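Local coordinates for protein citrinin polyketide synthase (Monascus purpureus, PDB 5MPT) that builds the keto-aldehyde precursor of the mycotoxin citrinin as a non-reducing polyketide synthase, of which this chain is the C-methyltransferase domain, at residues 35-40 / 369-374; 47-52 / 319-324; 293-298 / 351-356; 314-319 / 342-347. All blocks are in the same frame, centred on the assembly; numbering follows the deposited sequence. Where two conformers were deposited one is given.

Interaction 1: 35-40 / 369-374; sequences GQLGTY and RPEANI. With EDO (1,2-ethanediol), chain C.
The guanidinium of Arg369 presents its edge to water 1, which lies in the plane of the group and accepts from NH1 at 2.9 Å. Gly38 O approaches the same group obliquely, too far away at 3.9 Å from NH1 for direct pairing. The water makes the link instead: it donates to Gly38 O and to Glu371 OE1. Arg369 gets there with an extended chain from CG to NE.

Glu371 reaches the turn differently. A bend at chi2 (83°) brings its carboxylate up in front of the Leu37 carbonyl oxygen, Glu371 CD 3.2 Å from Leu37 O. That carbonyl is already taken by Tyr40 N at 3.1 Å, the bond that closes the type I turn from Leu37 to Tyr40. Two acceptors, Leu37 O and Glu371 OE2, thus sit 3.3 Å apart; the repulsion expected between them is probably offset in part by the hydrogen bond OE2 takes from Tyr41 N, in the first turn of helix 40-62. Along its aliphatic part Glu371 runs antiparallel to the Leu37 side chain, with Leu37 CD2 4.0 Å from Glu371 CB. The Tyr40 hydroxyl is hydrogen-bonded to Glu138 and to Trp322 NE1. Away from Arg369 and Glu371, Thr39 OG1 accepts from O1 of an ethanediol, probably from the crystallisation liquor, at 2.8 Å.

Helix 28-34 ends in a Schellman motif with Gln36 as its C-prime residue, and the turn then starts helix 40-62. The 3-10 turn 370-373 facing it connects strands 361-364 and 375-381, the antiparallel strand pair at the edge of the class I methyltransferase sheet.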
loop_
_atom_site.group_PDB
_atom_site.type_symbol
_atom_site.label_atom_id
_atom_site.label_comp_id
_atom_site.label_asym_id
_atom_site.label_seq_id
_atom_site.Cartn_x
_atom_site.Cartn_y
_atom_site.Cartn_z
ATOM N N GLY A 35 16.085 2.821 7.534
ATOM C CA GLY A 35 14.932 3.655 7.297
ATOM C C GLY A 35 14.087 3.935 8.497
ATOM O O GLY A 35 13.026 4.522 8.315
ATOM N N GLN A 36 14.539 3.552 9.688
ATOM C CA GLN A 36 13.887 3.878 10.946
ATOM C C GLN A 36 12.548 3.157 11.125
ATOM O O GLN A 36 11.662 3.648 11.829
ATOM C CB GLN A 36 13.714 5.395 11.090
ATOM C CG GLN A 36 15.037 6.156 11.018
ATOM C CD GLN A 36 16.095 5.593 11.972
ATOM O OE1 GLN A 36 15.916 5.621 13.179
ATOM N NE2 GLN A 36 17.198 5.054 11.417
ATOM N N LEU A 37 12.432 1.966 10.539
ATOM C CA LEU A 37 11.313 1.057 10.717
ATOM C C LEU A 37 11.619 -0.091 11.683
ATOM O O LEU A 37 10.761 -0.940 11.908
ATOM C CB LEU A 37 10.896 0.493 9.340
ATOM C CG LEU A 37 9.430 0.021 9.225
ATOM C CD1 LEU A 37 8.470 1.186 9.374
ATOM C CD2 LEU A 37 9.291 -0.706 7.874
ATOM N N GLY A 38 12.809 -0.141 12.277
ATOM C CA GLY A 38 13.138 -1.322 13.055
ATOM C C GLY A 38 12.471 -1.456 14.408
ATOM O O GLY A 38 12.614 -2.507 15.034
ATOM N N THR A 39 11.676 -0.490 14.847
ATOM C CA THR A 39 10.845 -0.682 16.028
ATOM C C THR A 39 9.380 -0.630 15.687
ATOM O O THR A 39 8.553 -0.579 16.605
ATOM C CB THR A 39 11.131 0.375 17.085
ATOM O OG1 THR A 39 10.906 1.675 16.532
ATOM C CG2 THR A 39 12.565 0.270 17.566
ATOM N N TYR A 40 9.031 -0.646 14.403
ATOM C CA TYR A 40 7.656 -0.317 14.028
ATOM C C TYR A 40 6.668 -1.380 14.496
ATOM O O TYR A 40 5.619 -1.052 15.065
ATOM C CB TYR A 40 7.570 -0.127 12.518
ATOM C CG TYR A 40 6.316 0.607 12.030
ATOM C CD1 TYR A 40 6.248 2.000 12.059
ATOM C CD2 TYR A 40 5.233 -0.078 11.489
ATOM C CE1 TYR A 40 5.129 2.676 11.626
ATOM C CE2 TYR A 40 4.106 0.609 11.021
ATOM C CZ TYR A 40 4.085 1.978 11.062
ATOM O OH TYR A 40 3.010 2.663 10.603
ATOM N N ARG A 369 13.728 -9.392 10.598
ATOM C CA ARG A 369 12.909 -8.432 11.308
ATOM C C ARG A 369 11.427 -8.641 10.991
ATOM O O ARG A 369 11.070 -8.997 9.863
ATOM C CB ARG A 369 13.347 -7.012 10.946
ATOM C CG ARG A 369 14.750 -6.685 11.444
ATOM C CD ARG A 369 15.175 -5.281 11.024
ATOM N NE ARG A 369 16.521 -5.010 11.525
ATOM C CZ ARG A 369 16.776 -4.557 12.751
ATOM N NH1 ARG A 369 15.759 -4.326 13.591
ATOM N NH2 ARG A 369 18.031 -4.337 13.144
ATOM N N PRO A 370 10.545 -8.458 11.972
ATOM C CA PRO A 370 9.111 -8.678 11.726
ATOM C C PRO A 370 8.550 -7.784 10.639
ATOM O O PRO A 370 7.618 -8.192 9.945
ATOM C CB PRO A 370 8.480 -8.391 13.099
ATOM C CG PRO A 370 9.501 -7.548 13.840
ATOM C CD PRO A 370 10.816 -8.050 13.361
ATOM N N GLU A 371 9.101 -6.578 10.466
ATOM C CA GLU A 371 8.612 -5.661 9.453
ATOM C C GLU A 371 8.846 -6.190 8.055
ATOM O O GLU A 371 8.133 -5.797 7.136
ATOM C CB GLU A 371 9.286 -4.304 9.617
ATOM C CG GLU A 371 8.994 -3.603 10.929
ATOM C CD GLU A 371 9.847 -4.038 12.120
ATOM O OE1 GLU A 371 10.926 -4.691 11.964
ATOM O OE2 GLU A 371 9.454 -3.669 13.255
ATOM N N ALA A 372 9.854 -7.051 7.868
ATOM C CA ALA A 372 10.093 -7.666 6.563
ATOM C C ALA A 372 8.900 -8.472 6.071
ATOM O O ALA A 372 8.860 -8.800 4.893
ATOM C CB ALA A 372 11.352 -8.554 6.620
ATOM N N ASN A 373 7.914 -8.764 6.926
ATOM C CA ASN A 373 6.698 -9.451 6.509
ATOM C C ASN A 373 5.553 -8.493 6.219
ATOM O O ASN A 373 4.533 -8.912 5.638
ATOM C CB ASN A 373 6.259 -10.461 7.575
ATOM C CG ASN A 373 7.301 -11.526 7.827
ATOM O OD1 ASN A 373 7.884 -12.073 6.894
ATOM N ND2 ASN A 373 7.570 -11.806 9.105
ATOM N N ILE A 374 5.718 -7.205 6.512
ATOM C CA ILE A 374 4.576 -6.292 6.390
ATOM C C ILE A 374 4.358 -5.885 4.942
ATOM O O ILE A 374 3.222 -5.894 4.448
ATOM C CB ILE A 374 4.752 -5.059 7.291
ATOM C CG1 ILE A 374 4.840 -5.481 8.759
ATOM C CG2 ILE A 374 3.612 -4.082 7.080
ATOM C CD1 ILE A 374 5.311 -4.360 9.673
HETATM C C1 EDO C . 13.029 4.509 14.922
HETATM O O1 EDO C . 13.027 3.372 15.785
HETATM C C2 EDO C . 11.733 5.281 15.115
HETATM O O2 EDO C . 10.646 4.349 15.242
HETATM O O HOH W 1 12.865 -4.696 13.687
#

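Interaction 2: 47-52 / 319-324; sequences RSTELC and QVPWVD
Thr49, on helix 40-62, comes up against the start of helix 321-327, the CA atoms of Thr49 and Pro321 lying 5.8 Å apart. Val320 occupies the N-cap position there, and Pro321 and Trp322 form the first turn, one face of which is pressed against Ser48, Thr49 and Cys52.

Thr49 and Pro321 meet at a slant, OG1 of the threonine resting 3.3 Å from CG of the proline ring. One helical turn on, Cys52 SG sits 3.6 Å from Trp322 CA. Between the helices lies water 2, which accepts from Trp322 N at 3.0 Å and donates to Thr49 OG1; Ser48 OG is 2.7 Å from the same water. Both hydroxyls are also hydrogen-bonded to Met45 O. The N-terminal helical part, which matches a methyltransferase-associated helix-turn-helix family, is thus joined to the helix that follows strand 309-316 of the catalytic core.

With chi1 at 72°, the Trp322 indole swings away from Cys52; its CD1 passes 3.6 Å from Ser48 OG. Val323 CG2 covers the centre of one indole face. Gln319 NE2 gives Asp324 OD2 a nearly straight bond of 2.9 Å, in the plane of its own amide but 33° out of the carboxylate plane, on the syn side.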
loop_
_atom_site.group_PDB
_atom_site.type_symbol
_atom_site.label_atom_id
_atom_site.label_comp_id
_atom_site.label_asym_id
_atom_site.label_seq_id
_atom_site.Cartn_x
_atom_site.Cartn_y
_atom_site.Cartn_z
ATOM N N ARG A 47 0.726 1.264 19.324
ATOM C CA ARG A 47 0.230 2.572 19.726
ATOM C C ARG A 47 -0.768 3.089 18.704
ATOM O O ARG A 47 -1.796 3.666 19.067
ATOM C CB ARG A 47 1.374 3.567 19.909
ATOM C CG ARG A 47 2.309 3.158 21.023
ATOM C CD ARG A 47 3.462 4.136 21.203
ATOM N NE ARG A 47 3.014 5.390 21.778
ATOM C CZ ARG A 47 3.817 6.399 22.106
ATOM N NH1 ARG A 47 5.132 6.307 21.908
ATOM N NH2 ARG A 47 3.294 7.499 22.655
ATOM N N SER A 48 -0.500 2.879 17.420
ATOM C CA SER A 48 -1.482 3.293 16.431
ATOM C C SER A 48 -2.741 2.430 16.508
ATOM O O SER A 48 -3.845 2.933 16.309
ATOM C CB SER A 48 -0.861 3.267 15.026
ATOM O OG SER A 48 -0.404 1.985 14.649
ATOM N N THR A 49 -2.593 1.137 16.824
ATOM C CA THR A 49 -3.763 0.278 16.993
ATOM C C THR A 49 -4.582 0.735 18.185
ATOM O O THR A 49 -5.827 0.766 18.129
ATOM C CB THR A 49 -3.323 -1.184 17.169
ATOM O OG1 THR A 49 -2.627 -1.625 16.000
ATOM C CG2 THR A 49 -4.535 -2.095 17.400
ATOM N N GLU A 50 -3.896 1.130 19.249
ATOM C CA GLU A 50 -4.590 1.664 20.418
ATOM C C GLU A 50 -5.405 2.904 20.064
ATOM O O GLU A 50 -6.521 3.096 20.564
ATOM C CB GLU A 50 -3.575 1.975 21.503
ATOM C CG GLU A 50 -4.156 2.672 22.724
ATOM C CD GLU A 50 -3.107 2.915 23.770
ATOM O OE1 GLU A 50 -2.254 3.813 23.575
ATOM O OE2 GLU A 50 -3.115 2.172 24.768
ATOM N N LEU A 51 -4.828 3.797 19.268
ATOM C CA LEU A 51 -5.541 4.992 18.843
ATOM C C LEU A 51 -6.755 4.631 17.990
ATOM O O LEU A 51 -7.831 5.214 18.153
ATOM C CB LEU A 51 -4.582 5.909 18.088
ATOM C CG LEU A 51 -5.070 7.212 17.457
ATOM C CD1 LEU A 51 -5.642 8.141 18.543
ATOM C CD2 LEU A 51 -3.931 7.878 16.690
ATOM N N CYS A 52 -6.619 3.660 17.083
ATOM C CA CYS A 52 -7.780 3.235 16.306
ATOM C C CYS A 52 -8.894 2.727 17.215
ATOM O O CYS A 52 -10.082 3.072 17.046
ATOM C CB CYS A 52 -7.407 2.138 15.319
ATOM S SG CYS A 52 -6.235 2.564 14.007
ATOM N N GLN A 319 -1.776 -7.518 6.947
ATOM C CA GLN A 319 -2.641 -6.430 7.380
ATOM C C GLN A 319 -2.048 -5.712 8.587
ATOM O O GLN A 319 -1.356 -6.305 9.420
ATOM C CB GLN A 319 -4.046 -6.951 7.717
ATOM C CG GLN A 319 -4.841 -7.414 6.513
ATOM C CD GLN A 319 -6.097 -8.151 6.908
ATOM O OE1 GLN A 319 -6.242 -9.335 6.613
ATOM N NE2 GLN A 319 -7.020 -7.455 7.579
ATOM N N VAL A 320 -2.305 -4.406 8.642
ATOM C CA VAL A 320 -1.870 -3.502 9.706
ATOM C C VAL A 320 -3.133 -2.787 10.168
ATOM O O VAL A 320 -3.876 -2.271 9.315
ATOM C CB VAL A 320 -0.831 -2.500 9.202
ATOM C CG1 VAL A 320 -0.563 -1.408 10.238
ATOM C CG2 VAL A 320 0.469 -3.235 8.885
ATOM N N PRO A 321 -3.434 -2.718 11.473
ATOM C CA PRO A 321 -4.763 -2.186 11.849
ATOM C C PRO A 321 -5.036 -0.767 11.357
ATOM O O PRO A 321 -6.142 -0.523 10.846
ATOM C CB PRO A 321 -4.762 -2.306 13.379
ATOM C CG PRO A 321 -3.912 -3.477 13.634
ATOM C CD PRO A 321 -2.814 -3.407 12.618
ATOM N N TRP A 322 -4.093 0.180 11.490
ATOM C CA TRP A 322 -4.416 1.541 11.060
ATOM C C TRP A 322 -4.697 1.619 9.566
ATOM O O TRP A 322 -5.485 2.471 9.137
ATOM C CB TRP A 322 -3.331 2.542 11.432
ATOM C CG TRP A 322 -1.997 2.486 10.659
ATOM C CD1 TRP A 322 -0.836 1.914 11.076
ATOM C CD2 TRP A 322 -1.731 3.017 9.341
ATOM N NE1 TRP A 322 0.132 2.059 10.111
ATOM C CE2 TRP A 322 -0.393 2.733 9.043
ATOM C CE3 TRP A 322 -2.492 3.713 8.401
ATOM C CZ2 TRP A 322 0.190 3.124 7.867
ATOM C CZ3 TRP A 322 -1.915 4.091 7.242
ATOM C CH2 TRP A 322 -0.583 3.805 6.972
ATOM N N VAL A 323 -4.068 0.760 8.763
ATOM C CA VAL A 323 -4.340 0.747 7.326
ATOM C C VAL A 323 -5.778 0.311 7.060
ATOM O O VAL A 323 -6.530 0.974 6.327
ATOM C CB VAL A 323 -3.331 -0.167 6.605
ATOM C CG1 VAL A 323 -3.637 -0.260 5.111
ATOM C CG2 VAL A 323 -1.893 0.324 6.865
ATOM N N ASP A 324 -6.175 -0.834 7.614
ATOM C CA ASP A 324 -7.573 -1.247 7.508
ATOM C C ASP A 324 -8.520 -0.187 8.049
ATOM O O ASP A 324 -9.579 0.069 7.474
ATOM C CB ASP A 324 -7.796 -2.561 8.244
ATOM C CG ASP A 324 -7.380 -3.745 7.419
ATOM O OD1 ASP A 324 -7.793 -3.772 6.247
ATOM O OD2 ASP A 324 -6.665 -4.631 7.933
HETATM O O HOH W 2 -2.049 0.055 13.662
#

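Interaction 3: 293-298 / 351-356; sequences NLEIST and KKILTS
Behind the cap formed by Asn293, whose OD1 accepts from Ile296 N at 2.8 Å with the N-H coming in from above the plane of the amide carbonyl, Leu294 is the first residue of its helix to meet Ile353, laying CB 4.0 Å from Ile353 CG2.

Glu295 follows, crossing Ile353 at about a right angle. Its CG touches Ile353 CD1 at 3.8 Å, while the extended chain carries the carboxylate away from the isoleucine. Ile353 CG2 also lies 3.6 Å from Glu295 N, pressed against the backbone of this first turn.

Thr298 closes the contact one turn later. Its chi1 of 61° turns OG1 back along the helix to donate to Leu294 O at 2.8 Å, a carbonyl that takes Thr298 N on the opposite face of its plane. With the hydroxyl thus satisfied, OG1 can lie 3.4 Å from Ile353 CG2, and Thr298 CG2 packs on Leu354 CD2.

The short helical segments approach to 9.1 Å between axes and cross at -54°. Helix 294-304 connects the parallel neighbours 279-285 and 309-316 in a beta-alpha-beta crossover; helix 347-356 packs beside it and leads to edge strand 361-364, whose Val362 touches Leu354.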
loop_
_atom_site.group_PDB
_atom_site.type_symbol
_atom_site.label_atom_id
_atom_site.label_comp_id
_atom_site.label_asym_id
_atom_site.label_seq_id
_atom_site.Cartn_x
_atom_site.Cartn_y
_atom_site.Cartn_z
ATOM N N ASN A 293 -9.627 -8.406 -9.821
ATOM C CA ASN A 293 -9.260 -9.789 -10.114
ATOM C C ASN A 293 -7.771 -9.809 -10.406
ATOM O O ASN A 293 -7.316 -9.180 -11.363
ATOM C CB ASN A 293 -10.081 -10.343 -11.294
ATOM C CG ASN A 293 -9.703 -11.786 -11.656
ATOM O OD1 ASN A 293 -8.532 -12.101 -11.918
ATOM N ND2 ASN A 293 -10.703 -12.667 -11.690
ATOM N N LEU A 294 -7.003 -10.461 -9.528
ATOM C CA LEU A 294 -5.553 -10.382 -9.633
ATOM C C LEU A 294 -5.040 -11.106 -10.865
ATOM O O LEU A 294 -4.056 -10.669 -11.477
ATOM C CB LEU A 294 -4.911 -10.942 -8.368
ATOM C CG LEU A 294 -5.181 -10.138 -7.102
ATOM C CD1 LEU A 294 -4.373 -10.712 -5.952
ATOM C CD2 LEU A 294 -4.868 -8.632 -7.257
ATOM N N GLU A 295 -5.674 -12.219 -11.237
ATOM C CA GLU A 295 -5.298 -12.916 -12.475
ATOM C C GLU A 295 -5.437 -12.011 -13.691
ATOM O O GLU A 295 -4.528 -11.920 -14.536
ATOM C CB GLU A 295 -6.163 -14.155 -12.669
ATOM C CG GLU A 295 -5.802 -15.328 -11.781
ATOM C CD GLU A 295 -6.534 -16.599 -12.173
ATOM O OE1 GLU A 295 -6.987 -16.690 -13.337
ATOM O OE2 GLU A 295 -6.652 -17.498 -11.311
ATOM N N ILE A 296 -6.587 -11.363 -13.821
ATOM C CA ILE A 296 -6.812 -10.476 -14.958
ATOM C C ILE A 296 -5.809 -9.333 -14.941
ATOM O O ILE A 296 -5.200 -9.005 -15.968
ATOM C CB ILE A 296 -8.272 -9.968 -14.950
ATOM C CG1 ILE A 296 -9.221 -11.128 -15.225
ATOM C CG2 ILE A 296 -8.471 -8.825 -15.928
ATOM C CD1 ILE A 296 -10.695 -10.754 -15.073
ATOM N N SER A 297 -5.598 -8.719 -13.770
ATOM C CA SER A 297 -4.700 -7.574 -13.716
ATOM C C SER A 297 -3.260 -7.975 -14.044
ATOM O O SER A 297 -2.573 -7.281 -14.800
ATOM C CB SER A 297 -4.759 -6.919 -12.354
ATOM O OG SER A 297 -6.035 -6.362 -12.175
ATOM N N THR A 298 -2.773 -9.073 -13.464
ATOM C CA THR A 298 -1.384 -9.419 -13.671
ATOM C C THR A 298 -1.186 -9.988 -15.070
ATOM O O THR A 298 -0.102 -9.863 -15.634
ATOM C CB THR A 298 -0.873 -10.384 -12.580
ATOM O OG1 THR A 298 -1.618 -11.600 -12.615
ATOM C CG2 THR A 298 -0.936 -9.754 -11.137
ATOM N N LYS A 351 2.485 -15.204 -5.827
ATOM C CA LYS A 351 3.219 -16.119 -6.699
ATOM C C LYS A 351 2.264 -17.056 -7.429
ATOM O O LYS A 351 2.432 -17.320 -8.627
ATOM C CB LYS A 351 4.244 -16.907 -5.882
ATOM C CG LYS A 351 5.044 -17.924 -6.662
ATOM C CD LYS A 351 6.027 -18.624 -5.743
ATOM C CE LYS A 351 6.873 -19.700 -6.453
ATOM N NZ LYS A 351 8.115 -19.156 -7.048
ATOM N N LYS A 352 1.254 -17.563 -6.725
ATOM C CA LYS A 352 0.281 -18.449 -7.360
ATOM C C LYS A 352 -0.376 -17.768 -8.548
ATOM O O LYS A 352 -0.418 -18.324 -9.651
ATOM C CB LYS A 352 -0.772 -18.892 -6.345
ATOM C CG LYS A 352 -1.666 -20.019 -6.851
ATOM C CD LYS A 352 -2.825 -20.313 -5.902
ATOM C CE LYS A 352 -3.892 -19.217 -5.945
ATOM N NZ LYS A 352 -5.044 -19.489 -5.038
ATOM N N ILE A 353 -0.893 -16.557 -8.342
ATOM C CA ILE A 353 -1.521 -15.822 -9.434
ATOM C C ILE A 353 -0.526 -15.621 -10.564
ATOM O O ILE A 353 -0.810 -15.923 -11.728
ATOM C CB ILE A 353 -2.051 -14.467 -8.939
ATOM C CG1 ILE A 353 -3.080 -14.659 -7.807
ATOM C CG2 ILE A 353 -2.616 -13.660 -10.098
ATOM C CD1 ILE A 353 -4.352 -15.290 -8.223
ATOM N N LEU A 354 0.643 -15.070 -10.230
ATOM C CA LEU A 354 1.630 -14.676 -11.227
ATOM C C LEU A 354 2.058 -15.863 -12.073
ATOM O O LEU A 354 2.129 -15.766 -13.302
ATOM C CB LEU A 354 2.826 -14.047 -10.527
ATOM C CG LEU A 354 2.541 -12.685 -9.922
ATOM C CD1 LEU A 354 3.588 -12.343 -8.875
ATOM C CD2 LEU A 354 2.528 -11.637 -11.013
ATOM N N THR A 355 2.295 -17.006 -11.437
ATOM C CA THR A 355 2.693 -18.194 -12.177
ATOM C C THR A 355 1.578 -18.650 -13.112
ATOM O O THR A 355 1.832 -19.051 -14.256
ATOM C CB THR A 355 3.052 -19.300 -11.191
ATOM O OG1 THR A 355 4.172 -18.882 -10.409
ATOM C CG2 THR A 355 3.400 -20.583 -11.901
ATOM N N SER A 356 0.335 -18.589 -12.641
ATOM C CA SER A 356 -0.785 -19.097 -13.417
ATOM C C SER A 356 -1.051 -18.283 -14.677
ATOM O O SER A 356 -1.659 -18.812 -15.611
ATOM C CB SER A 356 -2.039 -19.140 -12.536
ATOM O OG SER A 356 -2.506 -17.836 -12.228
#

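Interaction 4: 314-319 / 342-347; sequences LEMTEQ and HALQPA. With EDO (1,2-ethanediol), chain D.
Leu344 reaches from its loop towards Met316 at the end of strand 309-316. Its CB lies 3.6 Å from Met316 O, and CG stays close to the same carbonyl. At the branch the methyls part: CD2 remains 3.7 Å from Met316 O, whereas CD1 goes on to the methionine side chain, 3.7 Å from CG and nearly as close to SD. Thr317 adds a backbone contact, its CA-H directed at Gln345 O (CA to O 3.5 Å), and its O accepts from O2 of an ethanediol.

Gln319 stacks on His342. The amide and ring planes are 25° apart; Gln319 CD rides 3.3 Å above the ring plane, offset toward the rim, and CG makes a CH-pi contact over the face. Two bonds hold the imidazole: ND1 accepts from Leu344 N in the ring plane at 3.0 Å, and NE2 is bonded to Asp324 OD1.

Water 3 joins the segments, accepting from Gln345 N at 3.1 Å and lying 2.7 Å from Glu315 OE1 and near Met316 O. Glu315 OE1 is also hydrogen-bonded to His289 ND1. Both are active-site residues, and the carboxyl end of a parallel strand is where class I methyltransferases place catalytic groups.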
loop_
_atom_site.group_PDB
_atom_site.type_symbol
_atom_site.label_atom_id
_atom_site.label_comp_id
_atom_site.label_asym_id
_atom_site.label_seq_id
_atom_site.Cartn_x
_atom_site.Cartn_y
_atom_site.Cartn_z
ATOM N N LEU A 314 5.389 -3.588 -5.237
ATOM C CA LEU A 314 5.588 -3.235 -3.837
ATOM C C LEU A 314 4.213 -3.385 -3.227
ATOM O O LEU A 314 3.323 -2.588 -3.531
ATOM C CB LEU A 314 6.128 -1.816 -3.669
ATOM C CG LEU A 314 6.757 -1.510 -2.302
ATOM C CD1 LEU A 314 7.464 -0.165 -2.325
ATOM C CD2 LEU A 314 5.741 -1.529 -1.181
ATOM N N GLU A 315 4.015 -4.447 -2.449
ATOM C CA GLU A 315 2.697 -4.787 -1.932
ATOM C C GLU A 315 2.735 -5.033 -0.445
ATOM O O GLU A 315 3.646 -5.686 0.074
ATOM C CB GLU A 315 2.140 -6.039 -2.623
ATOM C CG GLU A 315 1.514 -5.751 -3.941
ATOM C CD GLU A 315 0.141 -5.140 -3.797
ATOM O OE1 GLU A 315 -0.453 -5.228 -2.689
ATOM O OE2 GLU A 315 -0.334 -4.547 -4.784
ATOM N N MET A 316 1.724 -4.508 0.236
ATOM C CA MET A 316 1.514 -4.824 1.635
ATOM C C MET A 316 1.000 -6.253 1.737
ATOM O O MET A 316 -0.071 -6.576 1.218
ATOM C CB MET A 316 0.525 -3.840 2.238
ATOM C CG MET A 316 0.400 -4.021 3.726
ATOM S SD MET A 316 -0.420 -2.656 4.564
ATOM C CE MET A 316 0.979 -1.587 4.948
ATOM N N THR A 317 1.780 -7.113 2.380
ATOM C CA THR A 317 1.523 -8.542 2.378
ATOM C C THR A 317 0.917 -9.021 3.693
ATOM O O THR A 317 0.466 -10.165 3.773
ATOM C CB THR A 317 2.837 -9.280 2.063
ATOM O OG1 THR A 317 3.905 -8.694 2.828
ATOM C CG2 THR A 317 3.159 -9.156 0.594
ATOM N N GLU A 318 0.915 -8.171 4.723
ATOM C CA GLU A 318 0.267 -8.436 5.996
ATOM C C GLU A 318 -0.606 -7.244 6.369
ATOM O O GLU A 318 -0.228 -6.088 6.140
ATOM C CB GLU A 318 1.345 -8.701 7.043
ATOM C CG GLU A 318 0.909 -9.339 8.326
ATOM C CD GLU A 318 2.117 -9.745 9.149
ATOM O OE1 GLU A 318 2.440 -9.019 10.115
ATOM O OE2 GLU A 318 2.762 -10.762 8.798
ATOM N N GLN A 319 -1.776 -7.518 6.947
ATOM C CA GLN A 319 -2.641 -6.430 7.380
ATOM C C GLN A 319 -2.048 -5.712 8.587
ATOM O O GLN A 319 -1.356 -6.305 9.420
ATOM C CB GLN A 319 -4.046 -6.951 7.717
ATOM C CG GLN A 319 -4.841 -7.414 6.513
ATOM C CD GLN A 319 -6.097 -8.151 6.908
ATOM O OE1 GLN A 319 -6.242 -9.335 6.613
ATOM N NE2 GLN A 319 -7.020 -7.455 7.579
ATOM N N HIS A 342 -9.904 -10.318 1.403
ATOM C CA HIS A 342 -9.277 -9.050 1.714
ATOM C C HIS A 342 -8.475 -8.671 0.488
ATOM O O HIS A 342 -8.033 -9.544 -0.254
ATOM C CB HIS A 342 -8.384 -9.165 2.944
ATOM C CG HIS A 342 -7.945 -7.850 3.509
ATOM N ND1 HIS A 342 -6.937 -7.093 2.947
ATOM C CD2 HIS A 342 -8.374 -7.165 4.595
ATOM C CE1 HIS A 342 -6.756 -6.004 3.675
ATOM N NE2 HIS A 342 -7.623 -6.018 4.674
ATOM N N ALA A 343 -8.337 -7.369 0.247
ATOM C CA ALA A 343 -7.601 -6.922 -0.933
ATOM C C ALA A 343 -6.145 -7.369 -0.882
ATOM O O ALA A 343 -5.576 -7.780 -1.892
ATOM C CB ALA A 343 -7.679 -5.401 -1.060
ATOM N N LEU A 344 -5.530 -7.269 0.283
ATOM C CA LEU A 344 -4.124 -7.589 0.454
ATOM C C LEU A 344 -3.921 -9.100 0.533
ATOM O O LEU A 344 -4.762 -9.828 1.072
ATOM C CB LEU A 344 -3.598 -6.933 1.727
ATOM C CG LEU A 344 -3.754 -5.417 1.850
ATOM C CD1 LEU A 344 -3.142 -4.913 3.146
ATOM C CD2 LEU A 344 -3.164 -4.684 0.656
ATOM N N GLN A 345 -2.786 -9.561 0.029
ATOM C CA GLN A 345 -2.490 -10.990 -0.031
ATOM C C GLN A 345 -1.016 -11.242 0.256
ATOM O O GLN A 345 -0.155 -10.420 -0.086
ATOM C CB GLN A 345 -2.866 -11.586 -1.396
ATOM C CG GLN A 345 -4.399 -11.558 -1.643
ATOM C CD GLN A 345 -5.192 -12.402 -0.658
ATOM O OE1 GLN A 345 -6.207 -11.953 -0.094
ATOM N NE2 GLN A 345 -4.766 -13.635 -0.467
ATOM N N PRO A 346 -0.700 -12.367 0.897
ATOM C CA PRO A 346 0.697 -12.705 1.143
ATOM C C PRO A 346 1.374 -13.082 -0.153
ATOM O O PRO A 346 0.722 -13.510 -1.115
ATOM C CB PRO A 346 0.617 -13.905 2.086
ATOM C CG PRO A 346 -0.637 -14.560 1.712
ATOM C CD PRO A 346 -1.598 -13.442 1.356
ATOM N N ALA A 347 2.695 -12.925 -0.150
ATOM C CA ALA A 347 3.501 -13.141 -1.356
ATOM C C ALA A 347 3.256 -14.513 -1.975
ATOM O O ALA A 347 3.324 -14.669 -3.207
ATOM C CB ALA A 347 4.974 -12.975 -1.014
HETATM C C1 EDO D . -4.359 -10.354 3.879
HETATM O O1 EDO D . -4.635 -11.582 3.201
HETATM C C2 EDO D . -2.847 -10.224 3.980
HETATM O O2 EDO D . -2.318 -11.506 4.340
HETATM O O HOH W 3 -0.935 -7.428 -1.245
#

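Interactions 1, 2 and 4 form a touching cluster, about 15 Å between centres. Interaction 3 touches neither interaction 1 nor interaction 2, about 27 and 29 Å away, and only adjoins interaction 4 in sequence, their centres about 14 Å apart. Segments 35-40 and 47-52 come first in the chain, 35-40 leading into helix 40-62 and 47-52 lying on it; their partners, 369-374 and 319-324, lie hundreds of residues later. Interactions 2 and 4 share Gln319, where strand 309-316 runs out towards helix 321-327, and Ile374 O probably accepts a backbone hydrogen bond from Thr317 N. The N-terminal helices are thus tied to the central sheet near the active-site Glu315, while interaction 3 joins two helices of the methyltransferase core.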